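Local coordinates for CCHC-type domain-containing protein (Trypanosoma brucei brucei, PDB 7C45) that probably trims guide RNAs as a 3'-5' exoribonuclease and binds uridine-rich RNA, using a catalytic domain together with zinc knuckles, at residues A[33-38]-A[62-67]; A[135-140]-A[262-267]; A[256-261]-A[269-274]. One frame throughout, in Å; residues are numbered along the deposited sequence.

Contact 1: A[33-38]-A[62-67]; sequences QGARSI and ACSDAK
Asp65 OD1 is gripped by two consecutive backbone amides of the facing segment: Arg36 N lies 2.9 Å from Asp65 OD1 and Ser37 N 3.2 Å from the same oxygen. The two donors arrive differently. Arg36 N takes the syn lone pair, on the side of the other carboxylate oxygen, and adds a weak bond to OD2, whereas Ser37 N comes from well above the carboxylate plane with an almost straight N-H (177°). With CG of Asp65 between its backbone N and carbonyl carbon (chi1 61°), the carboxylate turns back onto the opposite chain. The backbone completes the clasp, Asp65 N donating to Ser37 O. The side chains of Arg36 and Asp65 run side by side, but this is no ion pair: Arg36 CB, 3.3 Å from Asp65 OD2, does the touching, while the bent chain carries the guanidinium away, to a long, weak ion pair with Glu95. Ser64 OG accepts from Ala66 N at 2.8 Å, an ST turn inside the type I turn Ser64 to Lys67, and Ala35 CB packs against that hydroxyl. Ala66 CB meets Ala35 CB at 4.1 Å. Further in, Ile38 and Ser64 form an antiparallel non-hydrogen-bonded pair; Ile38 rests CG1 on Ser64 CB and CG2 on Ala62 CB (3.9 Å), and both Ile38 and Ser64 lean on Leu32 of helix 22-33. Cys63 turns the other way, onto Val192 and Leu196 of helix 182-202, so helices cover both faces here. Ile38 also bonds by its backbone to Arg97 and Leu99. The clasp sits where strand 37-44 begins beside the end of its antiparallel neighbour 57-64, in the central mixed sheet of an RNase H-like 3'-5' exonuclease; strand 37-44 goes on to present Asp41 and Glu43 to calcium.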
loop_
_atom_site.group_PDB
_atom_site.type_symbol
_atom_site.label_atom_id
_atom_site.label_comp_id
_atom_site.label_asym_id
_atom_site.label_seq_id
_atom_site.Cartn_x
_atom_site.Cartn_y
_atom_site.Cartn_z
ATOM N N GLN A 33 -7.372 -13.776 13.523
ATOM C CA GLN A 33 -7.255 -13.523 14.957
ATOM C C GLN A 33 -5.900 -13.918 15.519
ATOM O O GLN A 33 -5.482 -13.377 16.550
ATOM C CB GLN A 33 -8.346 -14.267 15.713
ATOM C CG GLN A 33 -9.623 -13.501 15.729
ATOM C CD GLN A 33 -10.735 -14.234 16.417
ATOM O OE1 GLN A 33 -10.701 -15.448 16.572
ATOM N NE2 GLN A 33 -11.752 -13.491 16.821
ATOM N N GLY A 34 -5.226 -14.879 14.908
ATOM C CA GLY A 34 -3.891 -15.259 15.331
ATOM C C GLY A 34 -2.755 -14.516 14.653
ATOM O O GLY A 34 -1.597 -14.901 14.810
ATOM N N ALA A 35 -3.043 -13.469 13.890
ATOM C CA ALA A 35 -1.981 -12.757 13.194
ATOM C C ALA A 35 -1.341 -11.692 14.077
ATOM O O ALA A 35 -1.937 -11.178 15.029
ATOM C CB ALA A 35 -2.512 -12.082 11.928
ATOM N N ARG A 36 -0.106 -11.355 13.724
ATOM C CA ARG A 36 0.556 -10.162 14.222
ATOM C C ARG A 36 0.477 -8.999 13.244
ATOM O O ARG A 36 0.475 -7.842 13.677
ATOM C CB ARG A 36 2.035 -10.456 14.519
ATOM C CG ARG A 36 2.272 -11.590 15.513
ATOM C CD ARG A 36 1.551 -11.325 16.831
ATOM N NE ARG A 36 1.802 -9.973 17.286
ATOM C CZ ARG A 36 1.009 -9.303 18.114
ATOM N NH1 ARG A 36 1.332 -8.062 18.473
ATOM N NH2 ARG A 36 -0.108 -9.861 18.577
ATOM N N SER A 37 0.449 -9.288 11.941
ATOM C CA SER A 37 0.292 -8.277 10.903
ATOM C C SER A 37 -0.697 -8.769 9.853
ATOM O O SER A 37 -0.648 -9.932 9.448
ATOM C CB SER A 37 1.630 -7.943 10.233
ATOM O OG SER A 37 2.532 -7.431 11.183
ATOM N N ILE A 38 -1.590 -7.878 9.415
ATOM C CA ILE A 38 -2.579 -8.191 8.385
ATOM C C ILE A 38 -2.508 -7.112 7.318
ATOM O O ILE A 38 -2.804 -5.952 7.601
ATOM C CB ILE A 38 -4.011 -8.260 8.943
ATOM C CG1 ILE A 38 -4.113 -9.236 10.112
ATOM C CG2 ILE A 38 -4.996 -8.605 7.824
ATOM C CD1 ILE A 38 -5.422 -9.152 10.778
ATOM N N ALA A 62 -7.396 -9.545 2.525
ATOM C CA ALA A 62 -6.543 -9.634 3.703
ATOM C C ALA A 62 -5.505 -10.727 3.513
ATOM O O ALA A 62 -5.812 -11.815 3.017
ATOM C CB ALA A 62 -7.331 -9.929 4.974
ATOM N N CYS A 63 -4.292 -10.444 3.950
ATOM C CA CYS A 63 -3.229 -11.442 3.905
ATOM C C CYS A 63 -2.376 -11.229 5.141
ATOM O O CYS A 63 -1.841 -10.132 5.319
ATOM C CB CYS A 63 -2.412 -11.292 2.630
ATOM S SG CYS A 63 -1.171 -12.601 2.403
ATOM N N SER A 64 -2.282 -12.249 5.998
ATOM C CA SER A 64 -1.639 -12.110 7.297
ATOM C C SER A 64 -0.468 -13.075 7.430
ATOM O O SER A 64 -0.269 -13.973 6.615
ATOM C CB SER A 64 -2.634 -12.347 8.436
ATOM O OG SER A 64 -2.621 -13.707 8.847
ATOM N N ASP A 65 0.315 -12.864 8.479
ATOM C CA ASP A 65 1.401 -13.785 8.796
ATOM C C ASP A 65 0.913 -15.073 9.460
ATOM O O ASP A 65 1.736 -15.936 9.760
ATOM C CB ASP A 65 2.431 -13.083 9.686
ATOM C CG ASP A 65 1.842 -12.626 11.010
ATOM O OD1 ASP A 65 0.641 -12.343 11.070
ATOM O OD2 ASP A 65 2.585 -12.568 12.009
ATOM N N ALA A 66 -0.395 -15.241 9.684
ATOM C CA ALA A 66 -0.912 -16.444 10.337
ATOM C C ALA A 66 -1.245 -17.574 9.363
ATOM O O ALA A 66 -1.527 -18.694 9.814
ATOM C CB ALA A 66 -2.174 -16.103 11.161
ATOM N N LYS A 67 -1.208 -17.326 8.043
ATOM C CA LYS A 67 -1.647 -18.358 7.120
ATOM C C LYS A 67 -1.266 -17.979 5.695
ATOM O O LYS A 67 -1.386 -16.808 5.316
ATOM C CB LYS A 67 -3.155 -18.578 7.263
ATOM C CG LYS A 67 -3.685 -19.737 6.460
ATOM C CD LYS A 67 -5.182 -19.853 6.532
ATOM C CE LYS A 67 -5.602 -21.307 6.481
ATOM N NZ LYS A 67 -4.819 -22.138 7.447
#

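Contact 2: A[135-140]-A[262-267]; sequences LRSVNR and GAKGHT. With ZN (zinc ion), chain C; nucleotides of chain B.
Arg136 and Gly265 clasp each other twice, backbone to backbone and guanidinium to carbonyl, and this is the tight part of the contact. Gly265 N donates to Arg136 O at 2.8 Å, in the carbonyl plane; in return the guanidinium reaches round with NE and NH1, each 3.2 Å from Gly265 O. Both nitrogens address that single oxygen side-on, from the same face of its carbonyl plane, while the oxygen lies close to the guanidinium plane. A bend in the arginine chain at chi3 (48°) sets up this grip, and NH2 is hydrogen-bonded to Gln132. Val138 CB lies over one guanidinium face. Beside the polar clasp, Thr267 CG2 wedges against Arg136 CG at 3.5 Å and touches Leu135 CB. Packing here leaves His266 N buried without a partner in the model. The gripped loop belongs to a CCHC zinc knuckle: His266 binds zinc through NE2, 2.2 Å from the metal, and the C-terminal end of helix 124-136 in the exonuclease domain thus clamps the finger beside its metal ligand. With NE2 on the zinc, O4 of U4 of chain B sits over the centre of one ring face, 3.1 Å from His266 CE1. The other flank is looser. Ser137, which leaves the helix with positive phi (61°), meets the aliphatic part of Lys264, whose CG lies 3.6 Å from Ser137 OG, with no direct hydrogen bond between the two. The lysine is solvent-exposed, and a water bridges its NZ to that hydroxyl, whose protein partner is Gly256 O. Farther along, Arg140 does not touch segment 262-267; it is extended from CG to NE, with U6 of chain B C5 over one face of its guanidinium, offset toward the rim, and Arg140 NH1 comes to 3.2 Å from O2' of that nucleotide.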
loop_
_atom_site.group_PDB
_atom_site.type_symbol
_atom_site.label_atom_id
_atom_site.label_comp_id
_atom_site.label_asym_id
_atom_site.label_seq_id
_atom_site.Cartn_x
_atom_site.Cartn_y
_atom_site.Cartn_z
ATOM N N LEU A 135 15.656 11.520 3.417
ATOM C CA LEU A 135 16.871 11.550 2.614
ATOM C C LEU A 135 16.914 12.718 1.629
ATOM O O LEU A 135 17.999 13.197 1.316
ATOM C CB LEU A 135 17.028 10.250 1.826
ATOM C CG LEU A 135 17.149 8.976 2.652
ATOM C CD1 LEU A 135 17.163 7.745 1.780
ATOM C CD2 LEU A 135 18.371 9.034 3.528
ATOM N N ARG A 136 15.768 13.161 1.101
ATOM C CA ARG A 136 15.770 14.055 -0.054
ATOM C C ARG A 136 14.757 15.194 0.006
ATOM O O ARG A 136 14.726 16.007 -0.928
ATOM C CB ARG A 136 15.509 13.264 -1.344
ATOM C CG ARG A 136 16.387 12.071 -1.565
ATOM C CD ARG A 136 15.668 11.072 -2.429
ATOM N NE ARG A 136 15.093 11.713 -3.588
ATOM C CZ ARG A 136 14.242 11.129 -4.425
ATOM N NH1 ARG A 136 13.787 11.801 -5.472
ATOM N NH2 ARG A 136 13.827 9.887 -4.217
ATOM N N SER A 137 13.949 15.297 1.059
ATOM C CA SER A 137 12.876 16.297 1.147
ATOM C C SER A 137 11.855 16.114 0.024
ATOM O O SER A 137 11.265 17.082 -0.461
ATOM C CB SER A 137 13.421 17.730 1.140
ATOM O OG SER A 137 14.276 17.959 2.239
ATOM N N VAL A 138 11.651 14.867 -0.377
ATOM C CA VAL A 138 10.654 14.490 -1.363
ATOM C C VAL A 138 9.433 13.975 -0.605
ATOM O O VAL A 138 9.566 13.103 0.265
ATOM C CB VAL A 138 11.209 13.426 -2.318
ATOM C CG1 VAL A 138 10.084 12.715 -3.062
ATOM C CG2 VAL A 138 12.208 14.060 -3.302
ATOM N N ASN A 139 8.251 14.529 -0.921
ATOM C CA ASN A 139 6.995 14.113 -0.295
ATOM C C ASN A 139 6.030 13.437 -1.272
ATOM O O ASN A 139 4.849 13.304 -0.967
ATOM C CB ASN A 139 6.297 15.295 0.382
ATOM C CG ASN A 139 5.660 16.249 -0.610
ATOM O OD1 ASN A 139 6.150 16.412 -1.732
ATOM N ND2 ASN A 139 4.554 16.876 -0.201
ATOM N N ARG A 140 6.517 12.989 -2.414
ATOM C CA ARG A 140 5.692 12.294 -3.393
ATOM C C ARG A 140 5.184 10.949 -2.867
ATOM O O ARG A 140 5.917 10.194 -2.234
ATOM C CB ARG A 140 6.515 12.077 -4.656
ATOM C CG ARG A 140 5.857 11.325 -5.777
ATOM C CD ARG A 140 6.791 11.322 -6.970
ATOM N NE ARG A 140 6.121 10.940 -8.205
ATOM C CZ ARG A 140 6.619 11.164 -9.414
ATOM N NH1 ARG A 140 5.950 10.783 -10.492
ATOM N NH2 ARG A 140 7.790 11.776 -9.541
ATOM N N GLY A 262 24.125 20.141 -1.617
ATOM C CA GLY A 262 23.176 20.827 -0.774
ATOM C C GLY A 262 21.762 20.937 -1.315
ATOM O O GLY A 262 20.886 21.432 -0.594
ATOM N N ALA A 263 21.507 20.498 -2.544
ATOM C CA ALA A 263 20.174 20.641 -3.121
ATOM C C ALA A 263 19.221 19.613 -2.535
ATOM O O ALA A 263 19.614 18.498 -2.182
ATOM C CB ALA A 263 20.207 20.477 -4.637
ATOM N N LYS A 264 17.965 20.014 -2.416
ATOM C CA LYS A 264 16.925 19.061 -2.093
ATOM C C LYS A 264 16.559 18.281 -3.353
ATOM O O LYS A 264 16.827 18.715 -4.474
ATOM C CB LYS A 264 15.731 19.803 -1.488
ATOM C CG LYS A 264 15.961 20.135 -0.037
ATOM C CD LYS A 264 15.414 21.460 0.390
ATOM C CE LYS A 264 16.087 21.876 1.709
ATOM N NZ LYS A 264 15.183 21.807 2.909
ATOM N N GLY A 265 15.978 17.098 -3.164
ATOM C CA GLY A 265 15.464 16.319 -4.274
ATOM C C GLY A 265 16.307 15.129 -4.663
ATOM O O GLY A 265 15.827 14.260 -5.408
ATOM N N HIS A 266 17.548 15.040 -4.189
ATOM C CA HIS A 266 18.362 13.876 -4.485
ATOM C C HIS A 266 19.410 13.705 -3.391
ATOM O O HIS A 266 19.587 14.570 -2.528
ATOM C CB HIS A 266 19.042 13.993 -5.840
ATOM C CG HIS A 266 20.068 15.081 -5.904
ATOM N ND1 HIS A 266 19.789 16.346 -6.381
ATOM C CD2 HIS A 266 21.387 15.075 -5.590
ATOM C CE1 HIS A 266 20.890 17.080 -6.326
ATOM N NE2 HIS A 266 21.866 16.331 -5.845
ATOM N N THR A 267 20.104 12.574 -3.443
ATOM C CA THR A 267 21.150 12.278 -2.478
ATOM C C THR A 267 22.504 12.310 -3.160
ATOM O O THR A 267 22.620 12.297 -4.385
ATOM C CB THR A 267 20.974 10.907 -1.816
ATOM O OG1 THR A 267 21.245 9.887 -2.777
ATOM C CG2 THR A 267 19.581 10.724 -1.251
HETATM ZN ZN ZN C . 23.842 16.980 -5.279
ATOM P P U B 6 8.679 9.638 -14.977
ATOM O OP1 U B 6 7.932 9.553 -16.245
ATOM O OP2 U B 6 8.654 10.891 -14.196
ATOM O "O5'" U B 6 8.173 8.502 -13.997
ATOM C "C5'" U B 6 8.153 7.142 -14.392
ATOM C "C4'" U B 6 7.197 6.353 -13.529
ATOM O "O4'" U B 6 7.749 6.237 -12.193
ATOM C "C3'" U B 6 5.808 6.967 -13.356
ATOM O "O3'" U B 6 4.878 5.908 -13.187
ATOM C "C2'" U B 6 5.940 7.717 -12.036
ATOM O "O2'" U B 6 4.735 7.946 -11.340
ATOM C "C1'" U B 6 6.846 6.783 -11.254
ATOM N N1 U B 6 7.619 7.453 -10.210
ATOM C C2 U B 6 7.222 7.231 -8.912
ATOM O O2 U B 6 6.274 6.523 -8.613
ATOM N N3 U B 6 7.986 7.851 -7.958
ATOM C C4 U B 6 9.060 8.669 -8.186
ATOM O O4 U B 6 9.636 9.165 -7.212
ATOM C C5 U B 6 9.393 8.860 -9.565
ATOM C C6 U B 6 8.683 8.268 -10.525
ATOM P P U B 4 13.331 14.873 -14.804
ATOM O OP1 U B 4 11.950 14.502 -15.212
ATOM O OP2 U B 4 13.942 16.092 -15.390
ATOM O "O5'" U B 4 13.455 14.954 -13.212
ATOM C "C5'" U B 4 14.723 15.058 -12.552
ATOM C "C4'" U B 4 15.256 13.709 -12.121
ATOM O "O4'" U B 4 16.687 13.794 -11.864
ATOM C "C3'" U B 4 14.644 13.093 -10.866
ATOM O "O3'" U B 4 14.643 11.677 -11.070
ATOM C "C2'" U B 4 15.692 13.432 -9.795
ATOM O "O2'" U B 4 15.674 12.578 -8.670
ATOM C "C1'" U B 4 16.970 13.246 -10.593
ATOM N N1 U B 4 18.194 13.896 -10.097
ATOM C C2 U B 4 19.291 13.099 -9.782
ATOM O O2 U B 4 19.262 11.892 -9.799
ATOM N N3 U B 4 20.429 13.770 -9.392
ATOM C C4 U B 4 20.565 15.134 -9.319
ATOM O O4 U B 4 21.653 15.611 -8.981
ATOM C C5 U B 4 19.404 15.886 -9.687
ATOM C C6 U B 4 18.295 15.270 -10.065
HETATM O O HOH W 1 13.214 20.267 3.347
#

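Contact 3: A[256-261]-A[269-274]. With ZN (zinc ion), chain C; nucleotides of chain B.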
loop_
_atom_site.group_PDB
_atom_site.type_symbol
_atom_site.label_atom_id
_atom_site.label_comp_id
_atom_site.label_asym_id
_atom_site.label_seq_id
_atom_site.Cartn_x
_atom_site.Cartn_y
_atom_site.Cartn_z
ATOM N N GLY A 256 15.688 15.947 4.197
ATOM C CA GLY A 256 17.092 15.876 3.861
ATOM C C GLY A 256 17.416 16.492 2.517
ATOM O O GLY A 256 16.574 17.059 1.827
ATOM N N GLY A 257 18.692 16.411 2.167
ATOM C CA GLY A 257 19.148 16.858 0.876
ATOM C C GLY A 257 20.516 16.281 0.554
ATOM O O GLY A 257 21.064 15.464 1.298
ATOM N N CYS A 258 21.054 16.712 -0.575
ATOM C CA CYS A 258 22.284 16.134 -1.091
ATOM C C CYS A 258 23.467 16.648 -0.275
ATOM O O CYS A 258 23.700 17.854 -0.194
ATOM C CB CYS A 258 22.457 16.470 -2.564
ATOM S SG CYS A 258 24.039 15.918 -3.220
ATOM N N HIS A 259 24.199 15.735 0.352
ATOM C CA HIS A 259 25.357 16.167 1.133
ATOM C C HIS A 259 26.444 16.803 0.275
ATOM O O HIS A 259 27.288 17.528 0.813
ATOM C CB HIS A 259 25.961 14.981 1.880
ATOM C CG HIS A 259 25.101 14.460 2.982
ATOM N ND1 HIS A 259 25.482 13.409 3.789
ATOM C CD2 HIS A 259 23.876 14.838 3.410
ATOM C CE1 HIS A 259 24.523 13.164 4.665
ATOM N NE2 HIS A 259 23.541 14.020 4.462
ATOM N N PHE A 260 26.471 16.522 -1.026
ATOM C CA PHE A 260 27.578 17.003 -1.852
ATOM C C PHE A 260 27.348 18.428 -2.343
ATOM O O PHE A 260 28.270 19.252 -2.320
ATOM C CB PHE A 260 27.818 16.076 -3.048
ATOM C CG PHE A 260 29.032 16.461 -3.878
ATOM C CD1 PHE A 260 30.308 16.024 -3.527
ATOM C CD2 PHE A 260 28.900 17.285 -4.982
ATOM C CE1 PHE A 260 31.388 16.385 -4.266
ATOM C CE2 PHE A 260 29.982 17.635 -5.732
ATOM C CZ PHE A 260 31.235 17.184 -5.372
ATOM N N CYS A 261 26.138 18.724 -2.818
ATOM C CA CYS A 261 25.830 20.032 -3.370
ATOM C C CYS A 261 24.788 20.783 -2.573
ATOM O O CYS A 261 24.562 21.955 -2.855
ATOM C CB CYS A 261 25.336 19.931 -4.814
ATOM S SG CYS A 261 23.629 19.315 -4.991
ATOM N N ALA A 269 24.612 10.034 -3.558
ATOM C CA ALA A 269 24.882 8.906 -4.448
ATOM C C ALA A 269 24.338 9.130 -5.850
ATOM O O ALA A 269 24.807 8.484 -6.793
ATOM C CB ALA A 269 24.281 7.626 -3.883
ATOM N N GLU A 270 23.366 10.030 -5.992
ATOM C CA GLU A 270 22.715 10.335 -7.253
ATOM C C GLU A 270 23.120 11.683 -7.835
ATOM O O GLU A 270 22.549 12.088 -8.846
ATOM C CB GLU A 270 21.187 10.326 -7.068
ATOM C CG GLU A 270 20.633 9.255 -6.131
ATOM C CD GLU A 270 19.270 9.619 -5.555
ATOM O OE1 GLU A 270 18.464 8.696 -5.306
ATOM O OE2 GLU A 270 18.993 10.818 -5.345
ATOM N N CYS A 271 24.071 12.390 -7.227
ATOM C CA CYS A 271 24.315 13.797 -7.546
ATOM C C CYS A 271 24.985 13.964 -8.901
ATOM O O CYS A 271 26.097 13.473 -9.109
ATOM C CB CYS A 271 25.182 14.422 -6.454
ATOM S SG CYS A 271 25.503 16.157 -6.714
ATOM N N PHE A 272 24.326 14.696 -9.805
ATOM C CA PHE A 272 24.912 15.004 -11.104
ATOM C C PHE A 272 26.177 15.834 -10.955
ATOM O O PHE A 272 27.097 15.712 -11.758
ATOM C CB PHE A 272 23.913 15.757 -11.992
ATOM C CG PHE A 272 22.665 14.982 -12.318
ATOM C CD1 PHE A 272 22.700 13.610 -12.468
ATOM C CD2 PHE A 272 21.453 15.647 -12.477
ATOM C CE1 PHE A 272 21.528 12.902 -12.766
ATOM C CE2 PHE A 272 20.293 14.955 -12.784
ATOM C CZ PHE A 272 20.336 13.571 -12.928
ATOM N N LYS A 273 26.232 16.708 -9.953
ATOM C CA LYS A 273 27.415 17.553 -9.813
ATOM C C LYS A 273 28.615 16.742 -9.349
ATOM O O LYS A 273 29.706 16.885 -9.899
ATOM C CB LYS A 273 27.116 18.716 -8.868
ATOM C CG LYS A 273 26.002 19.633 -9.404
ATOM C CD LYS A 273 25.995 20.946 -8.668
ATOM C CE LYS A 273 25.056 21.981 -9.302
ATOM N NZ LYS A 273 24.675 23.013 -8.282
ATOM N N LYS A 274 28.423 15.843 -8.381
ATOM C CA LYS A 274 29.539 15.016 -7.929
ATOM C C LYS A 274 30.002 14.084 -9.036
ATOM O O LYS A 274 31.202 13.815 -9.173
ATOM C CB LYS A 274 29.144 14.235 -6.678
ATOM C CG LYS A 274 30.187 13.244 -6.184
ATOM C CD LYS A 274 29.684 12.462 -4.998
ATOM C CE LYS A 274 30.827 11.719 -4.295
ATOM N NZ LYS A 274 30.275 10.933 -3.188
HETATM ZN ZN ZN C . 23.842 16.980 -5.279
ATOM P P U B 4 13.331 14.873 -14.804
ATOM O OP1 U B 4 11.950 14.502 -15.212
ATOM O OP2 U B 4 13.942 16.092 -15.390
ATOM O "O5'" U B 4 13.455 14.954 -13.212
ATOM C "C5'" U B 4 14.723 15.058 -12.552
ATOM C "C4'" U B 4 15.256 13.709 -12.121
ATOM O "O4'" U B 4 16.687 13.794 -11.864
ATOM C "C3'" U B 4 14.644 13.093 -10.866
ATOM O "O3'" U B 4 14.643 11.677 -11.070
ATOM C "C2'" U B 4 15.692 13.432 -9.795
ATOM O "O2'" U B 4 15.674 12.578 -8.670
ATOM C "C1'" U B 4 16.970 13.246 -10.593
ATOM N N1 U B 4 18.194 13.896 -10.097
ATOM C C2 U B 4 19.291 13.099 -9.782
ATOM O O2 U B 4 19.262 11.892 -9.799
ATOM N N3 U B 4 20.429 13.770 -9.392
ATOM C C4 U B 4 20.565 15.134 -9.319
ATOM O O4 U B 4 21.653 15.611 -8.981
ATOM C C5 U B 4 19.404 15.886 -9.687
ATOM C C6 U B 4 18.295 15.270 -10.065
ATOM P P U B 3 16.745 12.299 -20.306
ATOM O OP1 U B 3 15.754 12.845 -21.261
ATOM O OP2 U B 3 18.162 12.713 -20.296
ATOM O "O5'" U B 3 16.175 12.553 -18.851
ATOM C "C5'" U B 3 14.859 12.138 -18.527
ATOM C "C4'" U B 3 14.633 12.156 -17.042
ATOM O "O4'" U B 3 15.506 11.170 -16.425
ATOM C "C3'" U B 3 14.946 13.482 -16.349
ATOM O "O3'" U B 3 14.161 13.560 -15.174
ATOM C "C2'" U B 3 16.379 13.272 -15.912
ATOM O "O2'" U B 3 16.806 14.109 -14.866
ATOM C "C1'" U B 3 16.325 11.813 -15.475
ATOM N N1 U B 3 17.651 11.178 -15.394
ATOM C C2 U B 3 18.057 10.750 -14.142
ATOM O O2 U B 3 17.367 10.806 -13.138
ATOM N N3 U B 3 19.314 10.203 -14.104
ATOM C C4 U B 3 20.191 10.069 -15.158
ATOM O O4 U B 3 21.274 9.554 -14.932
ATOM C C5 U B 3 19.709 10.551 -16.413
ATOM C C6 U B 3 18.482 11.085 -16.480
#
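Cys258 and Cys271 face each other with CA atoms 7.2 Å apart, too far for backbone pairing, and zinc fills the gap. SG of Cys258, Cys261 and Cys271 each bind the metal, the first and last at 2.3 Å, and His266 completes the tetrahedral CCHC site. Backbone amides also reach the sulfurs, which are probably thiolates: Cys258 SG accepts from Cys261 N, and Cys271, at the N-cap of the following helix, accepts from Lys274 N at 3.4 Å between SG and N. Phe260, with CG anti to its backbone N (chi1 -175°), turns one ring face to Lys274, whose CB sits 3.5 Å from the Phe260 ring centroid and 10° off its normal, a CH-pi contact. Cys271 SG approaches the same ring obliquely. The far side of segment 269-274 reads RNA: U4 of chain B gives N3 to Glu270 O (2.8 Å) and takes Phe272 N on O4 (2.9 Å), two bonds suited to a uracil edge, while N3 of that base lies over the centre of one face of the Phe272 ring. Helix 272-275 starts directly at the zinc, and Gly256, by a backbone bond to Trp133, ties the finger back to helix 124-136.

How the contacts relate
From the N terminus, contact 1 comes first: it pairs the start of strand 37-44 with the end of strand 57-64 in the exonuclease sheet, closing a 23-residue excursion at its open end. Contact 2 opens later, at the end of helix 124-136, and spans 121 residues rich in helix before closing on the zinc finger. Contact 3 crosses it, since 256-261 precedes 262-267 and 269-274 follows, closing a seven-residue loop within the finger. Contacts 2 and 3 share zinc, with centres about 9 Å apart; contact 1 lies on the opposite side of the chain's centre, its centre about 35 Å from that of contact 2. Contact 2 joins the exonuclease part to the finger, whose ends contact 3 brings together round the metal.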